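Long-range contacts in 5,10-methylenetetrahydromethanopterin reductase (PDB 1EZW), which catalyses the reversible, coenzyme F420-dependent reduction of methylenetetrahydromethanopterin to methyltetrahydromethanopterin in methanogenesis from carbon dioxide: residues K18-I23 with T50-I55; T82-S87 with A163-G168; M95-K100 with T129-V134; A186-N191 with K215-S220. All coordinates share one frame; numbering follows the deposited sequence.

Contact 1. Residues K18-I23 with T50-I55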
loop_
_atom_site.group_PDB
_atom_site.type_symbol
_atom_site.label_atom_id
_atom_site.label_comp_id
_atom_site.label_asym_id
_atom_site.label_seq_id
_atom_site.Cartn_x
_atom_site.Cartn_y
_atom_site.Cartn_z
ATOM N N LYS A 18 -1.975 -9.782 -8.395
ATOM C CA LYS A 18 -3.110 -10.706 -8.555
ATOM C C LYS A 18 -3.176 -11.608 -7.321
ATOM O O LYS A 18 -4.259 -11.845 -6.756
ATOM C CB LYS A 18 -2.929 -11.549 -9.816
ATOM C CG LYS A 18 -3.895 -12.750 -9.941
ATOM C CD LYS A 18 -5.346 -12.334 -9.937
ATOM C CE LYS A 18 -5.740 -11.605 -11.202
ATOM N NZ LYS A 18 -5.586 -12.491 -12.354
ATOM N N ILE A 19 -2.004 -12.065 -6.884
ATOM C CA ILE A 19 -1.947 -12.926 -5.707
ATOM C C ILE A 19 -2.507 -12.123 -4.517
ATOM O O ILE A 19 -3.368 -12.624 -3.764
ATOM C CB ILE A 19 -0.498 -13.389 -5.395
ATOM C CG1 ILE A 19 0.095 -14.248 -6.536
ATOM C CG2 ILE A 19 -0.509 -14.202 -4.060
ATOM C CD1 ILE A 19 -0.732 -15.510 -6.895
ATOM N N ALA A 20 -2.069 -10.869 -4.335
ATOM C CA ALA A 20 -2.606 -10.037 -3.245
ATOM C C ALA A 20 -4.119 -9.848 -3.363
ATOM O O ALA A 20 -4.842 -9.940 -2.378
ATOM C CB ALA A 20 -1.887 -8.661 -3.236
ATOM N N HIS A 21 -4.608 -9.535 -4.577
ATOM C CA HIS A 21 -6.042 -9.385 -4.807
ATOM C C HIS A 21 -6.816 -10.669 -4.408
ATOM O O HIS A 21 -7.879 -10.557 -3.760
ATOM C CB HIS A 21 -6.268 -9.110 -6.315
ATOM C CG HIS A 21 -7.704 -9.238 -6.754
ATOM N ND1 HIS A 21 -8.708 -8.392 -6.323
ATOM C CD2 HIS A 21 -8.306 -10.158 -7.544
ATOM C CE1 HIS A 21 -9.857 -8.788 -6.827
ATOM N NE2 HIS A 21 -9.647 -9.857 -7.569
ATOM N N LEU A 22 -6.296 -11.848 -4.779
ATOM C CA LEU A 22 -7.021 -13.092 -4.457
ATOM C C LEU A 22 -7.054 -13.324 -2.962
ATOM O O LEU A 22 -8.062 -13.802 -2.403
ATOM C CB LEU A 22 -6.424 -14.300 -5.187
ATOM C CG LEU A 22 -6.682 -14.242 -6.707
ATOM C CD1 LEU A 22 -5.917 -15.421 -7.335
ATOM C CD2 LEU A 22 -8.193 -14.301 -7.065
ATOM N N ILE A 23 -5.989 -12.911 -2.290
ATOM C CA ILE A 23 -5.999 -13.057 -0.824
ATOM C C ILE A 23 -7.047 -12.117 -0.208
ATOM O O ILE A 23 -7.746 -12.502 0.744
ATOM C CB ILE A 23 -4.600 -12.796 -0.250
ATOM C CG1 ILE A 23 -3.667 -13.938 -0.694
ATOM C CG2 ILE A 23 -4.652 -12.767 1.300
ATOM C CD1 ILE A 23 -2.173 -13.771 -0.272
ATOM N N THR A 50 4.154 -9.158 1.999
ATOM C CA THR A 50 4.141 -7.781 2.461
ATOM C C THR A 50 3.119 -7.006 1.619
ATOM O O THR A 50 2.325 -6.228 2.145
ATOM C CB THR A 50 5.543 -7.144 2.355
ATOM O OG1 THR A 50 6.431 -7.843 3.238
ATOM C CG2 THR A 50 5.479 -5.683 2.848
ATOM N N LEU A 51 3.101 -7.261 0.317
ATOM C CA LEU A 51 2.112 -6.582 -0.537
ATOM C C LEU A 51 0.701 -7.053 -0.108
ATOM O O LEU A 51 -0.223 -6.259 0.024
ATOM C CB LEU A 51 2.340 -6.963 -1.987
ATOM C CG LEU A 51 1.400 -6.333 -3.019
ATOM C CD1 LEU A 51 1.543 -4.782 -3.004
ATOM C CD2 LEU A 51 1.750 -6.913 -4.367
ATOM N N ALA A 52 0.536 -8.352 0.135
ATOM C CA ALA A 52 -0.794 -8.816 0.573
ATOM C C ALA A 52 -1.172 -8.203 1.911
ATOM O O ALA A 52 -2.382 -7.907 2.151
ATOM C CB ALA A 52 -0.808 -10.383 0.676
ATOM N N ALA A 53 -0.193 -8.020 2.795
ATOM C CA ALA A 53 -0.460 -7.424 4.113
ATOM C C ALA A 53 -1.025 -6.011 3.984
ATOM O O ALA A 53 -1.881 -5.593 4.766
ATOM C CB ALA A 53 0.805 -7.379 4.971
ATOM N N VAL A 54 -0.534 -5.277 3.004
ATOM C CA VAL A 54 -0.958 -3.901 2.750
ATOM C C VAL A 54 -2.412 -3.815 2.220
ATOM O O VAL A 54 -3.152 -2.858 2.535
ATOM C CB VAL A 54 0.075 -3.309 1.729
ATOM C CG1 VAL A 54 -0.433 -2.109 1.003
ATOM C CG2 VAL A 54 1.355 -2.977 2.522
ATOM N N ILE A 55 -2.798 -4.845 1.470
ATOM C CA ILE A 55 -4.101 -4.947 0.813
ATOM C C ILE A 55 -5.179 -5.709 1.577
ATOM O O ILE A 55 -6.278 -5.915 1.086
ATOM C CB ILE A 55 -3.887 -5.632 -0.567
ATOM C CG1 ILE A 55 -2.903 -4.802 -1.395
ATOM C CG2 ILE A 55 -5.187 -5.797 -1.292
ATOM C CD1 ILE A 55 -3.357 -3.411 -1.655
#

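Contact 2. Residues T82-S87 with A163-G168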
loop_
_atom_site.group_PDB
_atom_site.type_symbol
_atom_site.label_atom_id
_atom_site.label_comp_id
_atom_site.label_asym_id
_atom_site.label_seq_id
_atom_site.Cartn_x
_atom_site.Cartn_y
_atom_site.Cartn_z
ATOM N N THR A 82 8.941 -9.032 10.810
ATOM C CA THR A 82 8.668 -7.858 9.947
ATOM C C THR A 82 7.261 -7.971 9.364
ATOM O O THR A 82 6.506 -7.010 9.403
ATOM C CB THR A 82 9.740 -7.755 8.847
ATOM O OG1 THR A 82 11.027 -7.654 9.481
ATOM C CG2 THR A 82 9.536 -6.474 7.960
ATOM N N LEU A 83 6.953 -9.141 8.795
ATOM C CA LEU A 83 5.612 -9.390 8.258
ATOM C C LEU A 83 4.600 -9.201 9.380
ATOM O O LEU A 83 3.543 -8.611 9.157
ATOM C CB LEU A 83 5.489 -10.810 7.749
ATOM C CG LEU A 83 4.122 -11.203 7.168
ATOM C CD1 LEU A 83 3.704 -10.255 6.021
ATOM C CD2 LEU A 83 4.234 -12.618 6.606
ATOM N N ASP A 84 4.885 -9.702 10.590
ATOM C CA ASP A 84 3.916 -9.530 11.686
ATOM C C ASP A 84 3.676 -8.051 12.022
ATOM O O ASP A 84 2.537 -7.605 12.230
ATOM C CB ASP A 84 4.422 -10.218 12.961
ATOM C CG ASP A 84 3.322 -10.411 13.968
ATOM O OD1 ASP A 84 3.485 -9.970 15.123
ATOM O OD2 ASP A 84 2.282 -11.002 13.558
ATOM N N TRP A 85 4.753 -7.279 12.098
ATOM C CA TRP A 85 4.614 -5.877 12.436
ATOM C C TRP A 85 3.827 -5.130 11.337
ATOM O O TRP A 85 2.863 -4.389 11.615
ATOM C CB TRP A 85 6.014 -5.252 12.619
ATOM C CG TRP A 85 5.931 -3.878 13.219
ATOM C CD1 TRP A 85 6.065 -3.543 14.561
ATOM C CD2 TRP A 85 5.670 -2.660 12.519
ATOM N NE1 TRP A 85 5.898 -2.175 14.716
ATOM C CE2 TRP A 85 5.654 -1.616 13.485
ATOM C CE3 TRP A 85 5.436 -2.339 11.169
ATOM C CZ2 TRP A 85 5.419 -0.272 13.136
ATOM C CZ3 TRP A 85 5.189 -1.009 10.826
ATOM C CH2 TRP A 85 5.183 0.010 11.802
ATOM N N ILE A 86 4.246 -5.284 10.087
ATOM C CA ILE A 86 3.553 -4.602 9.006
ATOM C C ILE A 86 2.071 -4.972 8.881
ATOM O O ILE A 86 1.244 -4.115 8.581
ATOM C CB ILE A 86 4.283 -4.869 7.670
ATOM C CG1 ILE A 86 5.661 -4.170 7.741
ATOM C CG2 ILE A 86 3.496 -4.237 6.504
ATOM C CD1 ILE A 86 6.584 -4.482 6.561
ATOM N N SER A 87 1.737 -6.246 9.165
ATOM C CA SER A 87 0.356 -6.720 9.059
ATOM C C SER A 87 -0.472 -6.427 10.312
ATOM O O SER A 87 -1.649 -6.781 10.332
ATOM C CB SER A 87 0.308 -8.226 8.785
ATOM O OG SER A 87 0.771 -8.940 9.940
ATOM N N ALA A 163 14.448 -5.559 16.052
ATOM C CA ALA A 163 13.101 -5.648 15.459
ATOM C C ALA A 163 12.108 -6.269 16.417
ATOM O O ALA A 163 12.424 -7.254 17.115
ATOM C CB ALA A 163 13.149 -6.476 14.172
ATOM N N ARG A 164 10.929 -5.678 16.483
ATOM C CA ARG A 164 9.906 -6.251 17.320
ATOM C C ARG A 164 8.668 -6.582 16.485
ATOM O O ARG A 164 8.257 -5.821 15.596
ATOM C CB ARG A 164 9.510 -5.309 18.454
ATOM C CG ARG A 164 10.572 -5.233 19.585
ATOM C CD ARG A 164 10.717 -6.579 20.318
ATOM N NE ARG A 164 11.708 -6.497 21.402
ATOM C CZ ARG A 164 13.027 -6.530 21.228
ATOM N NH1 ARG A 164 13.860 -6.439 22.281
ATOM N NH2 ARG A 164 13.523 -6.706 20.018
ATOM N N SER A 165 8.067 -7.729 16.792
ATOM C CA SER A 165 6.828 -8.137 16.145
ATOM C C SER A 165 5.686 -7.577 16.996
ATOM O O SER A 165 5.932 -6.836 17.944
ATOM C CB SER A 165 6.719 -9.669 16.134
ATOM O OG SER A 165 6.682 -10.166 17.481
ATOM N N ILE A 166 4.452 -7.942 16.684
ATOM C CA ILE A 166 3.326 -7.493 17.503
ATOM C C ILE A 166 2.822 -8.656 18.352
ATOM O O ILE A 166 2.587 -8.494 19.557
ATOM C CB ILE A 166 2.247 -6.898 16.592
ATOM C CG1 ILE A 166 2.751 -5.528 16.142
ATOM C CG2 ILE A 166 0.850 -6.792 17.313
ATOM C CD1 ILE A 166 1.975 -4.942 15.064
ATOM N N GLN A 167 2.709 -9.841 17.761
ATOM C CA GLN A 167 2.231 -10.999 18.538
ATOM C C GLN A 167 3.332 -11.637 19.374
ATOM O O GLN A 167 3.026 -12.469 20.238
ATOM C CB GLN A 167 1.725 -12.113 17.634
ATOM C CG GLN A 167 0.617 -11.734 16.712
ATOM C CD GLN A 167 0.198 -12.938 15.890
ATOM O OE1 GLN A 167 -0.566 -13.792 16.361
ATOM N NE2 GLN A 167 0.731 -13.048 14.668
ATOM N N GLY A 168 4.598 -11.293 19.118
ATOM C CA GLY A 168 5.676 -11.953 19.863
ATOM C C GLY A 168 5.597 -13.484 19.738
ATOM O O GLY A 168 5.381 -14.022 18.648
#

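Contact 3. Residues M95-K100 with T129-V134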
loop_
_atom_site.group_PDB
_atom_site.type_symbol
_atom_site.label_atom_id
_atom_site.label_comp_id
_atom_site.label_asym_id
_atom_site.label_seq_id
_atom_site.Cartn_x
_atom_site.Cartn_y
_atom_site.Cartn_z
ATOM N N MET A 95 6.643 -24.128 8.397
ATOM C CA MET A 95 8.039 -24.544 8.266
ATOM C C MET A 95 8.108 -26.022 7.887
ATOM O O MET A 95 7.439 -26.838 8.490
ATOM C CB MET A 95 8.723 -24.336 9.631
ATOM C CG MET A 95 10.186 -24.746 9.669
ATOM S SD MET A 95 11.249 -23.734 8.612
ATOM C CE MET A 95 11.080 -22.158 9.408
ATOM N N GLY A 96 8.890 -26.342 6.882
ATOM C CA GLY A 96 9.058 -27.725 6.455
ATOM C C GLY A 96 10.520 -28.010 6.203
ATOM O O GLY A 96 11.378 -27.171 6.432
ATOM N N PRO A 97 10.842 -29.191 5.695
ATOM C CA PRO A 97 12.219 -29.608 5.418
ATOM C C PRO A 97 12.783 -29.304 4.055
ATOM O O PRO A 97 13.854 -29.808 3.708
ATOM C CB PRO A 97 12.134 -31.111 5.647
ATOM C CG PRO A 97 10.841 -31.432 4.916
ATOM C CD PRO A 97 9.884 -30.283 5.411
ATOM N N GLY A 98 12.102 -28.470 3.275
ATOM C CA GLY A 98 12.555 -28.230 1.916
ATOM C C GLY A 98 11.756 -29.197 1.036
ATOM O O GLY A 98 10.884 -29.902 1.538
ATOM N N ASP A 99 12.020 -29.238 -0.267
ATOM C CA ASP A 99 11.305 -30.152 -1.150
ATOM C C ASP A 99 12.278 -30.584 -2.213
ATOM O O ASP A 99 13.129 -29.815 -2.645
ATOM C CB ASP A 99 10.028 -29.508 -1.749
ATOM C CG ASP A 99 10.323 -28.281 -2.595
ATOM O OD1 ASP A 99 10.260 -28.388 -3.834
ATOM O OD2 ASP A 99 10.649 -27.216 -2.007
ATOM N N LYS A 100 12.178 -31.851 -2.607
ATOM C CA LYS A 100 13.087 -32.404 -3.579
ATOM C C LYS A 100 13.196 -31.682 -4.923
ATOM O O LYS A 100 14.312 -31.356 -5.362
ATOM C CB LYS A 100 12.738 -33.889 -3.843
ATOM C CG LYS A 100 13.682 -34.528 -4.838
ATOM C CD LYS A 100 13.273 -35.977 -5.180
ATOM C CE LYS A 100 14.121 -36.539 -6.311
ATOM N NZ LYS A 100 15.605 -36.418 -6.090
ATOM N N THR A 129 15.293 -32.484 13.377
ATOM C CA THR A 129 16.122 -31.797 14.361
ATOM C C THR A 129 16.388 -30.371 13.859
ATOM O O THR A 129 16.273 -29.439 14.643
ATOM C CB THR A 129 17.421 -32.546 14.612
ATOM O OG1 THR A 129 17.084 -33.751 15.324
ATOM C CG2 THR A 129 18.387 -31.709 15.433
ATOM N N ALA A 130 16.712 -30.212 12.577
ATOM C CA ALA A 130 16.932 -28.862 12.033
ATOM C C ALA A 130 15.681 -27.989 12.267
ATOM O O ALA A 130 15.806 -26.825 12.662
ATOM C CB ALA A 130 17.283 -28.917 10.533
ATOM N N ILE A 131 14.492 -28.546 12.055
ATOM C CA ILE A 131 13.257 -27.789 12.267
ATOM C C ILE A 131 13.085 -27.430 13.745
ATOM O O ILE A 131 12.673 -26.331 14.083
ATOM C CB ILE A 131 12.035 -28.564 11.711
ATOM C CG1 ILE A 131 12.121 -28.592 10.172
ATOM C CG2 ILE A 131 10.699 -27.857 12.196
ATOM C CD1 ILE A 131 11.050 -29.438 9.478
ATOM N N ARG A 132 13.387 -28.360 14.662
ATOM C CA ARG A 132 13.291 -28.017 16.074
ATOM C C ARG A 132 14.220 -26.835 16.400
ATOM O O ARG A 132 13.862 -25.966 17.189
ATOM C CB ARG A 132 13.744 -29.218 16.940
ATOM C CG ARG A 132 12.797 -30.377 16.951
ATOM C CD ARG A 132 13.483 -31.530 17.730
ATOM N NE ARG A 132 12.629 -32.706 17.825
ATOM C CZ ARG A 132 11.677 -32.877 18.737
ATOM N NH1 ARG A 132 10.958 -34.001 18.722
ATOM N NH2 ARG A 132 11.441 -31.956 19.661
ATOM N N GLU A 133 15.421 -26.849 15.839
ATOM C CA GLU A 133 16.402 -25.802 16.131
ATOM C C GLU A 133 15.970 -24.474 15.538
ATOM O O GLU A 133 16.074 -23.448 16.206
ATOM C CB GLU A 133 17.793 -26.180 15.619
ATOM C CG GLU A 133 18.324 -27.438 16.386
ATOM C CD GLU A 133 19.760 -27.755 16.107
ATOM O OE1 GLU A 133 20.227 -28.811 16.620
ATOM O OE2 GLU A 133 20.458 -26.995 15.404
ATOM N N VAL A 134 15.491 -24.503 14.308
ATOM C CA VAL A 134 15.037 -23.240 13.708
ATOM C C VAL A 134 13.899 -22.694 14.554
ATOM O O VAL A 134 13.799 -21.481 14.766
ATOM C CB VAL A 134 14.535 -23.392 12.256
ATOM C CG1 VAL A 134 14.032 -22.020 11.746
ATOM C CG2 VAL A 134 15.630 -23.855 11.377
#

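Contact 4. Residues A186-N191 with K215-S220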
loop_
_atom_site.group_PDB
_atom_site.type_symbol
_atom_site.label_atom_id
_atom_site.label_comp_id
_atom_site.label_asym_id
_atom_site.label_seq_id
_atom_site.Cartn_x
_atom_site.Cartn_y
_atom_site.Cartn_z
ATOM N N ALA A 186 5.752 -32.648 14.897
ATOM C CA ALA A 186 4.801 -31.548 14.817
ATOM C C ALA A 186 3.807 -31.628 15.987
ATOM O O ALA A 186 3.462 -30.631 16.586
ATOM C CB ALA A 186 4.078 -31.592 13.444
ATOM N N GLY A 187 3.369 -32.841 16.353
ATOM C CA GLY A 187 2.441 -32.923 17.475
ATOM C C GLY A 187 3.123 -32.501 18.761
ATOM O O GLY A 187 2.508 -31.978 19.698
ATOM N N GLU A 188 4.426 -32.665 18.812
ATOM C CA GLU A 188 5.138 -32.298 20.014
ATOM C C GLU A 188 5.460 -30.811 20.120
ATOM O O GLU A 188 5.332 -30.223 21.192
ATOM C CB GLU A 188 6.457 -33.087 20.119
ATOM C CG GLU A 188 7.314 -32.637 21.293
ATOM C CD GLU A 188 8.692 -33.301 21.327
ATOM O OE1 GLU A 188 9.610 -32.656 21.903
ATOM O OE2 GLU A 188 8.858 -34.434 20.801
ATOM N N ILE A 189 5.824 -30.187 18.997
ATOM C CA ILE A 189 6.280 -28.811 19.079
ATOM C C ILE A 189 5.505 -27.757 18.289
ATOM O O ILE A 189 5.790 -26.569 18.431
ATOM C CB ILE A 189 7.763 -28.682 18.595
ATOM C CG1 ILE A 189 7.824 -28.796 17.063
ATOM C CG2 ILE A 189 8.654 -29.824 19.226
ATOM C CD1 ILE A 189 9.193 -28.581 16.420
ATOM N N ALA A 190 4.527 -28.182 17.506
ATOM C CA ALA A 190 3.828 -27.182 16.685
ATOM C C ALA A 190 2.425 -26.790 17.102
ATOM O O ALA A 190 1.707 -27.564 17.754
ATOM C CB ALA A 190 3.812 -27.680 15.233
ATOM N N ASN A 191 1.999 -25.581 16.708
ATOM C CA ASN A 191 0.615 -25.166 16.947
ATOM C C ASN A 191 -0.294 -25.783 15.885
ATOM O O ASN A 191 -1.494 -25.839 16.056
ATOM C CB ASN A 191 0.499 -23.648 16.818
ATOM C CG ASN A 191 1.180 -22.952 17.946
ATOM O OD1 ASN A 191 0.777 -23.119 19.112
ATOM N ND2 ASN A 191 2.206 -22.191 17.648
ATOM N N LYS A 215 0.872 -36.152 22.989
ATOM C CA LYS A 215 0.833 -36.806 24.306
ATOM C C LYS A 215 2.184 -36.813 24.974
ATOM O O LYS A 215 2.285 -36.579 26.182
ATOM C CB LYS A 215 0.286 -38.233 24.169
ATOM C CG LYS A 215 -1.199 -38.276 23.817
ATOM C CD LYS A 215 -1.759 -39.707 23.813
ATOM C CE LYS A 215 -3.261 -39.723 23.484
ATOM N NZ LYS A 215 -4.080 -38.943 24.484
ATOM N N GLU A 216 3.233 -37.064 24.201
ATOM C CA GLU A 216 4.572 -37.046 24.768
ATOM C C GLU A 216 4.976 -35.655 25.253
ATOM O O GLU A 216 5.875 -35.513 26.090
ATOM C CB GLU A 216 5.579 -37.607 23.764
ATOM C CG GLU A 216 5.450 -39.123 23.655
ATOM C CD GLU A 216 6.430 -39.751 22.678
ATOM O OE1 GLU A 216 7.447 -39.102 22.355
ATOM O OE2 GLU A 216 6.187 -40.908 22.257
ATOM N N ALA A 217 4.289 -34.617 24.776
ATOM C CA ALA A 217 4.599 -33.267 25.210
ATOM C C ALA A 217 3.551 -32.793 26.216
ATOM O O ALA A 217 3.527 -31.630 26.589
ATOM C CB ALA A 217 4.641 -32.306 23.971
ATOM N N GLY A 218 2.680 -33.702 26.659
ATOM C CA GLY A 218 1.656 -33.321 27.618
ATOM C C GLY A 218 0.572 -32.446 27.010
ATOM O O GLY A 218 -0.109 -31.695 27.723
ATOM N N ARG A 219 0.390 -32.556 25.697
ATOM C CA ARG A 219 -0.596 -31.744 25.003
ATOM C C ARG A 219 -1.775 -32.574 24.543
ATOM O O ARG A 219 -1.660 -33.776 24.323
ATOM C CB ARG A 219 0.035 -31.095 23.758
ATOM C CG ARG A 219 1.301 -30.306 24.048
ATOM C CD ARG A 219 1.993 -29.889 22.751
ATOM N NE ARG A 219 1.286 -28.765 22.141
ATOM C CZ ARG A 219 1.400 -28.433 20.858
ATOM N NH1 ARG A 219 0.714 -27.378 20.392
ATOM N NH2 ARG A 219 2.136 -29.171 20.038
ATOM N N SER A 220 -2.910 -31.913 24.390
ATOM C CA SER A 220 -4.103 -32.559 23.901
ATOM C C SER A 220 -4.094 -32.346 22.396
ATOM O O SER A 220 -3.532 -31.366 21.909
ATOM C CB SER A 220 -5.339 -31.900 24.509
ATOM O OG SER A 220 -6.510 -32.240 23.782
#

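Contact 1. Residues K18-I23 with T50-I55
Ala-20 and Ala-52 face each other where two neighbouring helices of the TIM barrel, 16-28 and 45-54, come together on the outside of the strands they follow. The short axes pass 8.7 Å apart at a crossing angle of -44°, and the CA atoms of the two alanines lie only 4.4 Å from each other. Such closeness depends on the small methyl groups. Ala-20 CB drops onto the second helix beside its backbone, 4.0 Å from Ala-52 CA, and meets the branch point of Leu-51 at the same range (CB to CG, 4.0 Å). Leu-51 offers that branch because its CG stands opposite its own backbone N (chi1 -180°). The interface is buried and entirely apolar. Ile-55, which follows Val-54, lies near Ala-20, close to where Thr-56 and Ser-57 form the magnesium site; the hydroxyl of Thr-56 bonds to the carbonyl of Ala-52. Other subunits add contacts: His-21 bonds to Thr-17 of the second subunit, and Leu-51 packs on Val-54 of the third. Beyond Ala-20 along its helix, Ile-23 sends out an extended CG1 branch (chi2 176°) whose terminal CD1 rests 3.8 Å from Ala-52 CB.

Contact 2. Residues T82-S87 with A163-G168
Asp-84, near the end of helix 73-86, points its carboxylate at the loop 163-168, with CG anti to the backbone N, and takes three hydrogen bonds from it. Asp-84 OD1 accepts two successive backbone amides: Gln-167 N comes in almost in line with the C-O bond at 2.8 Å (173° at the hydrogen), whereas Ile-166 N reaches OD1 at 2.7 Å from the anti side, by a more bent path (150°). Asp-84 OD2 is met on its syn side by Gln-167 NE2, also at 2.8 Å. The donor is tilted well out of the carboxylate plane there, and the amide and carboxylate planes are 31° apart. OD2 has a second donor in the backbone N of Ala-91, and NE2 gives its other bond to Ala-91 O, so both ends of the Asp-84 and Gln-167 pair are held by the same residue. Within the loop, Gly-168 N makes a weak bond to Ser-165 OG. Trp-85 brings CD1 to 3.3 Å from Arg-164 O, an oxygen that accepts from Tyr-43 OH of the third subunit, while Lys-24 of the fourth subunit forms a cation-pi contact with the indole. In the TIM barrel, helix 73-86 also packs on helix 45-54, and the loop packs on Tyr-141 and Leu-142 ending helix 127-142, ahead of strand 173-176.

Contact 3. Residues M95-K100 with T129-V134
Val-134 N bonds to Ala-130 O at 2.9 Å, part of the helical ladder that sets Val-134 and Ile-131 one turn apart, both directed at the chain 95-100. Met-95 spans the two. Its CG, anti to the backbone N (chi1 179°), lies 4.0 Å from Ile-131 CG2 as the two side chains run past one another in opposite senses; bends at chi2 and chi3, both near 65°, then turn the methyl CE onto Val-134 CG1 at 3.8 Å. Met-95 ends strand 93-95 of the TIM barrel, and helix 127-142 lies on the beta-alpha-beta crossover to the adjacent parallel strand 173-176. Phe-173 of that strand touches both Met-95 and Ile-131, closing a buried apolar layer between helix and sheet. The other branch of Ile-131 reaches farther along the chain, where CD1 meets Gly-96 C at 3.6 Å and Pro-97 N at 3.8 Å, in contact with the flat peptide joining them. An alanine here would remove both branches and would probably leave a gap between helix and strand end, with Met-95 CG and the Gly-96 to Pro-97 peptide stripped of their apolar partner. Met-182 of helix 180-189 touches both Pro-97 and Ile-131.

Contact 4. Residues A186-N191 with K215-S220
Arg-219 reaches from just beyond a Schellman motif, with Gly-218 as its C' residue at the end of helix 200-216, to the end of helix 180-189, the adjacent helix of the TIM barrel. Its guanidinium is presented end-on to the carbonyl of Ala-190: NH1 and NH2 each stand 2.8 Å from Ala-190 O, which lies almost in the guanidinium plane. Both nitrogens approach from the same face of the carbonyl plane, out of that plane. A bend in the arginine chain (chi3 76°) helps bring the group there, and NH2 adds a weak bond to Gly-187 O at 2.9 Å. The positive group is thus gathered against carbonyls at a helix C-terminus, a place where the helix dipole would be expected to favour it. NE has a long, weak ion pair with Glu-223. A leucine in place of the arginine would lack all these donors and is likely to leave Ala-190 O without either of the two bonds described, so that the tie between the helix ends would be weakened. The extended chain of Glu-188 ends in a salt bridge with Arg-132, but its CG touches Ala-217 CB on the way at 3.8 Å. The same methyl of Ala-217 sits 3.5 Å from Glu-188 O.

All four contacts involve helices around one TIM barrel, yet their chemistry follows their depth. Contacts 1 and 3 are buried and apolar, the first joining helix to helix, the second joining a strand end to a helix. Contacts 2 and 4 lie partly exposed, and there a charged side chain ties a helix end to another part of the chain: a carboxylate receiving amides in contact 2, a guanidinium serving carbonyls in contact 4. Contacts 1 and 2 touch through Ala-53 and Ser-87 and both meet the third subunit, whereas contacts 3 and 4 meet no other chain and are joined by the Arg-132 to Glu-188 salt bridge.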